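Side-chain contacts in alpha-catenin-like protein hmp-1 (Caenorhabditis elegans, PDB 5H5M), which forms part of the cadherin-catenin complex of adherens junctions, binds actin filaments and beta-catenin, and is required for cell migration and cell shape change in the embryo: residues A[243-248]-A[364-369]; A[315-320]-A[360-365]; A[282-287]-A[324-329]. All coordinates share one frame; numbering follows the deposited sequence.

Contact 1. Residues A[243-248]-A[364-369]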
loop_
_atom_site.group_PDB
_atom_site.type_symbol
_atom_site.label_atom_id
_atom_site.label_comp_id
_atom_site.label_asym_id
_atom_site.label_seq_id
_atom_site.Cartn_x
_atom_site.Cartn_y
_atom_site.Cartn_z
ATOM N N VAL A 243 -2.179 7.541 -2.408
ATOM C CA VAL A 243 -2.411 6.241 -3.023
ATOM C C VAL A 243 -3.807 5.716 -2.673
ATOM O O VAL A 243 -4.507 5.184 -3.535
ATOM C CB VAL A 243 -1.338 5.216 -2.591
ATOM C CG1 VAL A 243 -1.742 3.806 -2.985
ATOM C CG2 VAL A 243 0.013 5.575 -3.196
ATOM N N SER A 244 -4.210 5.881 -1.415
ATOM C CA SER A 244 -5.546 5.474 -0.981
ATOM C C SER A 244 -6.624 6.145 -1.823
ATOM O O SER A 244 -7.563 5.493 -2.280
ATOM C CB SER A 244 -5.770 5.803 0.497
ATOM O OG SER A 244 -5.015 4.946 1.334
ATOM N N GLU A 245 -6.473 7.448 -2.031
ATOM C CA GLU A 245 -7.424 8.206 -2.834
ATOM C C GLU A 245 -7.443 7.711 -4.279
ATOM O O GLU A 245 -8.506 7.551 -4.873
ATOM C CB GLU A 245 -7.086 9.697 -2.785
ATOM C CG GLU A 245 -8.025 10.582 -3.573
ATOM C CD GLU A 245 -7.603 12.040 -3.542
ATOM O OE1 GLU A 245 -7.134 12.504 -2.480
ATOM O OE2 GLU A 245 -7.736 12.719 -4.582
ATOM N N ALA A 246 -6.263 7.459 -4.834
ATOM C CA ALA A 246 -6.153 6.975 -6.203
ATOM C C ALA A 246 -6.730 5.567 -6.339
ATOM O O ALA A 246 -7.325 5.228 -7.359
ATOM C CB ALA A 246 -4.697 6.999 -6.660
ATOM N N HIS A 247 -6.550 4.750 -5.307
ATOM C CA HIS A 247 -7.025 3.373 -5.342
ATOM C C HIS A 247 -8.548 3.301 -5.210
ATOM O O HIS A 247 -9.184 2.429 -5.799
ATOM C CB HIS A 247 -6.351 2.548 -4.245
ATOM C CG HIS A 247 -4.954 2.121 -4.583
ATOM N ND1 HIS A 247 -4.242 1.228 -3.817
ATOM C CD2 HIS A 247 -4.146 2.466 -5.616
ATOM C CE1 HIS A 247 -3.050 1.036 -4.362
ATOM N NE2 HIS A 247 -2.968 1.777 -5.450
ATOM N N ILE A 248 -9.123 4.216 -4.436
ATOM C CA ILE A 248 -10.574 4.314 -4.304
ATOM C C ILE A 248 -11.209 4.629 -5.661
ATOM O O ILE A 248 -12.276 4.109 -5.997
ATOM C CB ILE A 248 -10.973 5.388 -3.264
ATOM C CG1 ILE A 248 -10.666 4.893 -1.849
ATOM C CG2 ILE A 248 -12.445 5.729 -3.369
ATOM C CD1 ILE A 248 -10.869 5.937 -0.777
ATOM N N ASP A 364 -14.890 12.108 -1.669
ATOM C CA ASP A 364 -14.895 13.505 -1.231
ATOM C C ASP A 364 -14.453 13.632 0.221
ATOM O O ASP A 364 -13.704 14.547 0.579
ATOM C CB ASP A 364 -16.284 14.130 -1.387
ATOM C CG ASP A 364 -16.570 14.592 -2.804
ATOM O OD1 ASP A 364 -15.621 14.715 -3.605
ATOM O OD2 ASP A 364 -17.752 14.849 -3.112
ATOM N N ALA A 365 -14.934 12.715 1.055
ATOM C CA ALA A 365 -14.616 12.733 2.475
ATOM C C ALA A 365 -13.122 12.508 2.697
ATOM O O ALA A 365 -12.527 13.092 3.600
ATOM C CB ALA A 365 -15.433 11.689 3.215
ATOM N N VAL A 366 -12.520 11.666 1.863
ATOM C CA VAL A 366 -11.081 11.443 1.925
ATOM C C VAL A 366 -10.332 12.716 1.544
ATOM O O VAL A 366 -9.342 13.074 2.183
ATOM C CB VAL A 366 -10.647 10.276 1.011
ATOM C CG1 VAL A 366 -9.135 10.247 0.849
ATOM C CG2 VAL A 366 -11.138 8.955 1.585
ATOM N N LYS A 367 -10.823 13.413 0.522
ATOM C CA LYS A 367 -10.206 14.666 0.090
ATOM C C LYS A 367 -10.333 15.757 1.155
ATOM O O LYS A 367 -9.446 16.597 1.297
ATOM C CB LYS A 367 -10.820 15.151 -1.227
ATOM C CG LYS A 367 -10.498 14.268 -2.424
ATOM C CD LYS A 367 -10.928 14.921 -3.730
ATOM C CE LYS A 367 -12.437 15.041 -3.813
ATOM N NZ LYS A 367 -12.886 15.603 -5.117
ATOM N N ASP A 368 -11.439 15.740 1.896
ATOM C CA ASP A 368 -11.654 16.701 2.975
ATOM C C ASP A 368 -10.661 16.470 4.106
ATOM O O ASP A 368 -10.154 17.418 4.705
ATOM C CB ASP A 368 -13.088 16.611 3.508
ATOM C CG ASP A 368 -14.119 17.104 2.507
ATOM O OD1 ASP A 368 -13.738 17.814 1.552
ATOM O OD2 ASP A 368 -15.314 16.787 2.682
ATOM N N ILE A 369 -10.389 15.201 4.391
ATOM C CA ILE A 369 -9.420 14.831 5.412
ATOM C C ILE A 369 -8.034 15.345 5.033
ATOM O O ILE A 369 -7.345 15.958 5.847
ATOM C CB ILE A 369 -9.377 13.307 5.615
ATOM C CG1 ILE A 369 -10.694 12.820 6.223
ATOM C CG2 ILE A 369 -8.212 12.914 6.502
ATOM C CD1 ILE A 369 -10.839 11.310 6.246
#

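Contact 2. Residues A[315-320]-A[360-365]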
loop_
_atom_site.group_PDB
_atom_site.type_symbol
_atom_site.label_atom_id
_atom_site.label_comp_id
_atom_site.label_asym_id
_atom_site.label_seq_id
_atom_site.Cartn_x
_atom_site.Cartn_y
_atom_site.Cartn_z
ATOM N N ARG A 315 -14.069 11.548 11.452
ATOM C CA ARG A 315 -15.286 11.030 12.065
ATOM C C ARG A 315 -16.457 11.012 11.081
ATOM O O ARG A 315 -17.330 10.147 11.157
ATOM C CB ARG A 315 -15.646 11.857 13.302
ATOM C CG ARG A 315 -16.871 11.356 14.044
ATOM C CD ARG A 315 -17.105 12.123 15.333
ATOM N NE ARG A 315 -18.295 11.645 16.029
ATOM C CZ ARG A 315 -18.309 10.607 16.859
ATOM N NH1 ARG A 315 -17.191 9.933 17.101
ATOM N NH2 ARG A 315 -19.440 10.242 17.447
ATOM N N ILE A 316 -16.467 11.968 10.158
ATOM C CA ILE A 316 -17.506 12.043 9.138
ATOM C C ILE A 316 -17.418 10.857 8.181
ATOM O O ILE A 316 -18.423 10.217 7.869
ATOM C CB ILE A 316 -17.411 13.359 8.342
ATOM C CG1 ILE A 316 -17.741 14.546 9.249
ATOM C CG2 ILE A 316 -18.345 13.332 7.137
ATOM C CD1 ILE A 316 -17.733 15.880 8.536
ATOM N N LEU A 317 -16.206 10.568 7.718
ATOM C CA LEU A 317 -15.969 9.409 6.869
ATOM C C LEU A 317 -16.354 8.121 7.587
ATOM O O LEU A 317 -17.133 7.321 7.071
ATOM C CB LEU A 317 -14.502 9.347 6.440
ATOM C CG LEU A 317 -14.115 8.155 5.562
ATOM C CD1 LEU A 317 -14.905 8.168 4.261
ATOM C CD2 LEU A 317 -12.611 8.139 5.288
ATOM N N LYS A 318 -15.819 7.940 8.790
ATOM C CA LYS A 318 -15.980 6.693 9.528
ATOM C C LYS A 318 -17.404 6.425 10.016
ATOM O O LYS A 318 -17.907 5.314 9.863
ATOM C CB LYS A 318 -15.028 6.665 10.727
ATOM C CG LYS A 318 -15.136 5.394 11.555
ATOM C CD LYS A 318 -13.865 5.124 12.337
ATOM C CE LYS A 318 -13.921 3.767 13.022
ATOM N NZ LYS A 318 -12.661 3.473 13.762
ATOM N N THR A 319 -18.051 7.428 10.602
ATOM C CA THR A 319 -19.343 7.208 11.249
ATOM C C THR A 319 -20.545 7.566 10.373
ATOM O O THR A 319 -21.685 7.277 10.740
ATOM C CB THR A 319 -19.456 8.007 12.570
ATOM O OG1 THR A 319 -19.604 9.404 12.284
ATOM C CG2 THR A 319 -18.222 7.794 13.433
ATOM N N GLN A 320 -20.301 8.195 9.225
ATOM C CA GLN A 320 -21.398 8.565 8.329
ATOM C C GLN A 320 -21.217 8.047 6.902
ATOM O O GLN A 320 -22.017 7.241 6.424
ATOM C CB GLN A 320 -21.578 10.086 8.288
ATOM C CG GLN A 320 -22.062 10.709 9.587
ATOM C CD GLN A 320 -22.231 12.212 9.477
ATOM O OE1 GLN A 320 -21.974 12.800 8.429
ATOM N NE2 GLN A 320 -22.662 12.841 10.563
ATOM N N THR A 360 -18.520 8.700 -4.447
ATOM C CA THR A 360 -18.155 10.098 -4.238
ATOM C C THR A 360 -18.338 10.501 -2.769
ATOM O O THR A 360 -17.624 11.367 -2.263
ATOM C CB THR A 360 -18.974 11.012 -5.173
ATOM O OG1 THR A 360 -18.698 10.651 -6.531
ATOM C CG2 THR A 360 -18.606 12.468 -4.987
ATOM N N LEU A 361 -19.284 9.855 -2.090
ATOM C CA LEU A 361 -19.426 9.981 -0.639
ATOM C C LEU A 361 -18.097 9.728 0.070
ATOM O O LEU A 361 -17.614 10.563 0.835
ATOM C CB LEU A 361 -20.473 8.995 -0.112
ATOM C CG LEU A 361 -21.908 9.420 0.201
ATOM C CD1 LEU A 361 -22.450 10.381 -0.835
ATOM C CD2 LEU A 361 -22.786 8.179 0.295
ATOM N N VAL A 362 -17.519 8.561 -0.192
ATOM C CA VAL A 362 -16.256 8.165 0.416
ATOM C C VAL A 362 -15.095 9.022 -0.085
ATOM O O VAL A 362 -14.276 9.500 0.700
ATOM C CB VAL A 362 -15.949 6.678 0.134
ATOM C CG1 VAL A 362 -14.567 6.305 0.646
ATOM C CG2 VAL A 362 -17.015 5.784 0.757
ATOM N N HIS A 363 -15.045 9.222 -1.398
ATOM C CA HIS A 363 -13.927 9.895 -2.055
ATOM C C HIS A 363 -13.784 11.366 -1.644
ATOM O O HIS A 363 -12.684 11.816 -1.316
ATOM C CB HIS A 363 -14.084 9.785 -3.576
ATOM C CG HIS A 363 -12.872 10.205 -4.345
ATOM N ND1 HIS A 363 -12.878 11.269 -5.221
ATOM C CD2 HIS A 363 -11.614 9.702 -4.375
ATOM C CE1 HIS A 363 -11.678 11.404 -5.756
ATOM N NE2 HIS A 363 -10.893 10.466 -5.259
ATOM N N ASP A 364 -14.890 12.108 -1.669
ATOM C CA ASP A 364 -14.895 13.505 -1.231
ATOM C C ASP A 364 -14.453 13.632 0.221
ATOM O O ASP A 364 -13.704 14.547 0.579
ATOM C CB ASP A 364 -16.284 14.130 -1.387
ATOM C CG ASP A 364 -16.570 14.592 -2.804
ATOM O OD1 ASP A 364 -15.621 14.715 -3.605
ATOM O OD2 ASP A 364 -17.752 14.849 -3.112
ATOM N N ALA A 365 -14.934 12.715 1.055
ATOM C CA ALA A 365 -14.616 12.733 2.475
ATOM C C ALA A 365 -13.122 12.508 2.697
ATOM O O ALA A 365 -12.527 13.092 3.600
ATOM C CB ALA A 365 -15.433 11.689 3.215
#

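Contact 3. Residues A[282-287]-A[324-329]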
loop_
_atom_site.group_PDB
_atom_site.type_symbol
_atom_site.label_atom_id
_atom_site.label_comp_id
_atom_site.label_asym_id
_atom_site.label_seq_id
_atom_site.Cartn_x
_atom_site.Cartn_y
_atom_site.Cartn_z
ATOM N N SER A 282 -13.573 -3.234 -1.123
ATOM C CA SER A 282 -12.240 -2.631 -1.143
ATOM C C SER A 282 -12.294 -1.179 -0.691
ATOM O O SER A 282 -11.471 -0.736 0.110
ATOM C CB SER A 282 -11.618 -2.717 -2.542
ATOM O OG SER A 282 -11.379 -4.061 -2.924
ATOM N N ILE A 283 -13.262 -0.441 -1.221
ATOM C CA ILE A 283 -13.443 0.961 -0.873
ATOM C C ILE A 283 -13.679 1.130 0.625
ATOM O O ILE A 283 -13.075 1.990 1.265
ATOM C CB ILE A 283 -14.609 1.576 -1.660
ATOM C CG1 ILE A 283 -14.247 1.645 -3.143
ATOM C CG2 ILE A 283 -14.951 2.960 -1.129
ATOM C CD1 ILE A 283 -15.310 2.260 -4.016
ATOM N N ARG A 284 -14.541 0.290 1.187
ATOM C CA ARG A 284 -14.825 0.343 2.616
ATOM C C ARG A 284 -13.558 0.094 3.436
ATOM O O ARG A 284 -13.250 0.848 4.362
ATOM C CB ARG A 284 -15.904 -0.675 2.992
ATOM C CG ARG A 284 -16.211 -0.705 4.480
ATOM C CD ARG A 284 -17.285 -1.727 4.829
ATOM N NE ARG A 284 -17.530 -1.759 6.269
ATOM C CZ ARG A 284 -18.471 -1.051 6.887
ATOM N NH1 ARG A 284 -19.278 -0.261 6.191
ATOM N NH2 ARG A 284 -18.614 -1.143 8.203
ATOM N N GLY A 285 -12.830 -0.962 3.081
ATOM C CA GLY A 285 -11.611 -1.324 3.776
ATOM C C GLY A 285 -10.554 -0.236 3.733
ATOM O O GLY A 285 -9.956 0.096 4.756
ATOM N N ARG A 286 -10.327 0.321 2.547
ATOM C CA ARG A 286 -9.343 1.384 2.372
ATOM C C ARG A 286 -9.739 2.642 3.141
ATOM O O ARG A 286 -8.897 3.291 3.766
ATOM C CB ARG A 286 -9.168 1.719 0.890
ATOM C CG ARG A 286 -8.612 0.591 0.031
ATOM C CD ARG A 286 -8.223 1.119 -1.344
ATOM N NE ARG A 286 -8.424 0.138 -2.406
ATOM C CZ ARG A 286 -7.519 -0.764 -2.779
ATOM N NH1 ARG A 286 -6.342 -0.825 -2.169
ATOM N NH2 ARG A 286 -7.796 -1.610 -3.761
ATOM N N ALA A 287 -11.023 2.981 3.085
ATOM C CA ALA A 287 -11.543 4.156 3.771
ATOM C C ALA A 287 -11.344 4.044 5.276
ATOM O O ALA A 287 -10.987 5.019 5.938
ATOM C CB ALA A 287 -13.022 4.356 3.443
ATOM N N GLN A 324 -23.322 5.019 4.880
ATOM C CA GLN A 324 -24.200 5.465 3.802
ATOM C C GLN A 324 -23.786 4.859 2.464
ATOM O O GLN A 324 -24.633 4.509 1.643
ATOM C CB GLN A 324 -24.200 6.994 3.704
ATOM C CG GLN A 324 -24.764 7.700 4.924
ATOM C CD GLN A 324 -24.530 9.200 4.890
ATOM O OE1 GLN A 324 -23.992 9.736 3.920
ATOM N NE2 GLN A 324 -24.937 9.886 5.953
ATOM N N PHE A 325 -22.479 4.740 2.249
ATOM C CA PHE A 325 -21.955 4.132 1.033
ATOM C C PHE A 325 -22.267 2.638 0.978
ATOM O O PHE A 325 -22.756 2.136 -0.033
ATOM C CB PHE A 325 -20.445 4.350 0.928
ATOM C CG PHE A 325 -19.777 3.461 -0.081
ATOM C CD1 PHE A 325 -19.934 3.694 -1.439
ATOM C CD2 PHE A 325 -19.000 2.390 0.326
ATOM C CE1 PHE A 325 -19.325 2.873 -2.374
ATOM C CE2 PHE A 325 -18.388 1.563 -0.606
ATOM C CZ PHE A 325 -18.548 1.807 -1.954
ATOM N N ALA A 326 -21.979 1.939 2.073
ATOM C CA ALA A 326 -22.193 0.499 2.152
ATOM C C ALA A 326 -23.660 0.146 1.946
ATOM O O ALA A 326 -23.985 -0.873 1.340
ATOM C CB ALA A 326 -21.705 -0.037 3.489
ATOM N N GLU A 327 -24.543 1.000 2.451
ATOM C CA GLU A 327 -25.976 0.770 2.350
ATOM C C GLU A 327 -26.449 0.856 0.901
ATOM O O GLU A 327 -27.154 -0.030 0.415
ATOM C CB GLU A 327 -26.731 1.776 3.219
ATOM C CG GLU A 327 -28.232 1.555 3.266
ATOM C CD GLU A 327 -28.938 2.532 4.194
ATOM O OE1 GLU A 327 -29.696 3.391 3.693
ATOM O OE2 GLU A 327 -28.732 2.436 5.424
ATOM N N ARG A 328 -26.042 1.917 0.211
ATOM C CA ARG A 328 -26.438 2.129 -1.177
ATOM C C ARG A 328 -25.783 1.123 -2.118
ATOM O O ARG A 328 -26.414 0.643 -3.061
ATOM C CB ARG A 328 -26.096 3.553 -1.612
ATOM C CG ARG A 328 -26.860 4.626 -0.854
ATOM C CD ARG A 328 -26.307 6.010 -1.144
ATOM N NE ARG A 328 -26.558 6.436 -2.517
ATOM C CZ ARG A 328 -26.185 7.612 -3.011
ATOM N NH1 ARG A 328 -25.539 8.481 -2.243
ATOM N NH2 ARG A 328 -26.457 7.922 -4.271
ATOM N N ALA A 329 -24.516 0.808 -1.857
ATOM C CA ALA A 329 -23.784 -0.159 -2.666
ATOM C C ALA A 329 -24.374 -1.560 -2.520
ATOM O O ALA A 329 -24.423 -2.328 -3.482
ATOM C CB ALA A 329 -22.314 -0.164 -2.284
#

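Contact 1. Residues A[243-248]-A[364-369]
Ile248 and Val366 make the tight part of this contact between helix 237-260 and helix 345-374. They meet methyl to methyl, Ile248 CD1 lying 3.8 Å from Val366 CG2, and the two side chains run obliquely to each other. With chi2 at 173° the CG1 branch of Ile248 stays extended, which carries CD1 across to the valine. Val366 also turns its other methyl to this helix: CG1 is 4.2 Å from Glu245 CB. Both apolar residues are buried. Around them, Ile248 also touches Val362, and Ser244 and Ile369 both pack on Val290 of helix 276-300.

The solvent side is looser and polar. Glu245 is extended, CG trans to the backbone N at chi1 -179°, so its carboxylate reaches out beside the aliphatic part of Lys367. The two side chains cross at about a right angle. Glu245 OE1 lies 3.8 Å from Lys367 CG, which is packing and not a salt bridge. The charged ends stay apart, with 5.9 Å between Glu245 OE2 and Lys367 NZ. The lysine chain bends and takes its amine to its own helix, where a weak salt bridge joins Lys367 NZ to Asp364 OD1 at 3.2 Å. Glu245 OE1 has its ionic partner one turn further along helix 345-374, in Arg370. The acid therefore links the two helices through Arg370 on the solvent side.

The segment axes approach to 10.3 Å and run nearly antiparallel, at 167°. Apolar side chains inside and charged groups outside, between helices whose segments run nearly antiparallel, are the pattern of a four-helix bundle, here in the M domain of this vinculin-family protein.

Contact 2. Residues A[315-320]-A[360-365]
Leu317 reaches from helix 305-339 onto Ala365 and Val362 of helix 345-374, inside the four-helix bundle that these helices help to build. Its CD1 methyl does nearly all the touching. Leu317 CD1 lies 3.7 Å from Ala365 CB. The same methyl is 4.1 Å from Val362 CG1 and rests close to the carbonyl oxygen of that valine. It thus sits against the surface of one helical turn, between residues three apart. The backbones can come near because Ala365 offers only a methyl group: the CA atoms of Leu317 and Ala365 are 5.7 Å apart. Leu317 CB adds a wider contact to Ala365 CB. The leucine holds CG trans to its backbone N, chi1 179°, and this sends the branched end across to the neighbouring helix. All three touching residues are buried, and their side-chain contacts are apolar.

The next shell comes from the other helices. Leu317 also packs on Val366 and Ile369, and on Cys291 of helix 276-300. Val362 is backed by Ile283 and Ala287 of helix 276-300 and by Phe325.

Further out, helix 305-339 opens into a wider, pi-type turn at 317-320, beginning at Leu317. The outer side of this turn is exposed and polar. There Arg315 O accepts twice from Thr319, whose N and hydroxyl arrive from opposite faces of the carbonyl plane. The hydroxyl bond is short, Thr319 OG1 to Arg315 O measuring 2.6 Å, and its donor is tilted 33° from that plane.

Contact 3. Residues A[282-287]-A[324-329]
Ile283 and Phe325 meet across this contact, and each gives its carbonyl oxygen to a regular helical bond. Ala287 N to Ile283 O and Ala329 N to Phe325 O are both 2.9 Å. The helices, 276-300 and 305-339, are neighbours in the four-helix bundle. Their segments run antiparallel at 174°, with axes 10.7 Å apart.

The buried part is apolar. The far end of the Phe325 ring approaches the isoleucine, with CE2 3.7 Å from Ile283 CG2 and CZ 3.9 Å from Ile283 CD1. The two side chains cross at about a right angle. Phe325 has CG trans to the backbone N, chi1 165°, which aims the ring at helix 276-300. Ala329 CB lies over one face of the ring, displaced toward its rim. Cutting this ring down to an alanine would probably take away the surface that Ile283 and Val362 both pack on and open a gap between three helices.

At the partly exposed edge, Arg284 stretches out fully from CG to NE, also packing on Val322 and Asp323. Its guanidinium meets Ala326 obliquely, Arg284 NH1 standing 3.6 Å from Ala326 CB.

In the fold
Following the chain from the N terminus, helix 237-260 is the first to take part, then helices 276-300, 305-339 and 345-374. Contact 1 closes the widest loop, joining the first of these helices to the last. Contact 3 is nested inside it and pairs the two middle helices. Contact 2 ties helix 305-339 to helix 345-374, crosses contact 3 along the chain, and ends on the same stretch as contact 1, sharing Asp364 and Ala365. Val362 of contact 2 lies against residues of both other contacts. Centres of contacts 1 and 3 are about 13 Å apart, and contact 2 lies about 9 Å from each. Together they join four helices into one bundle.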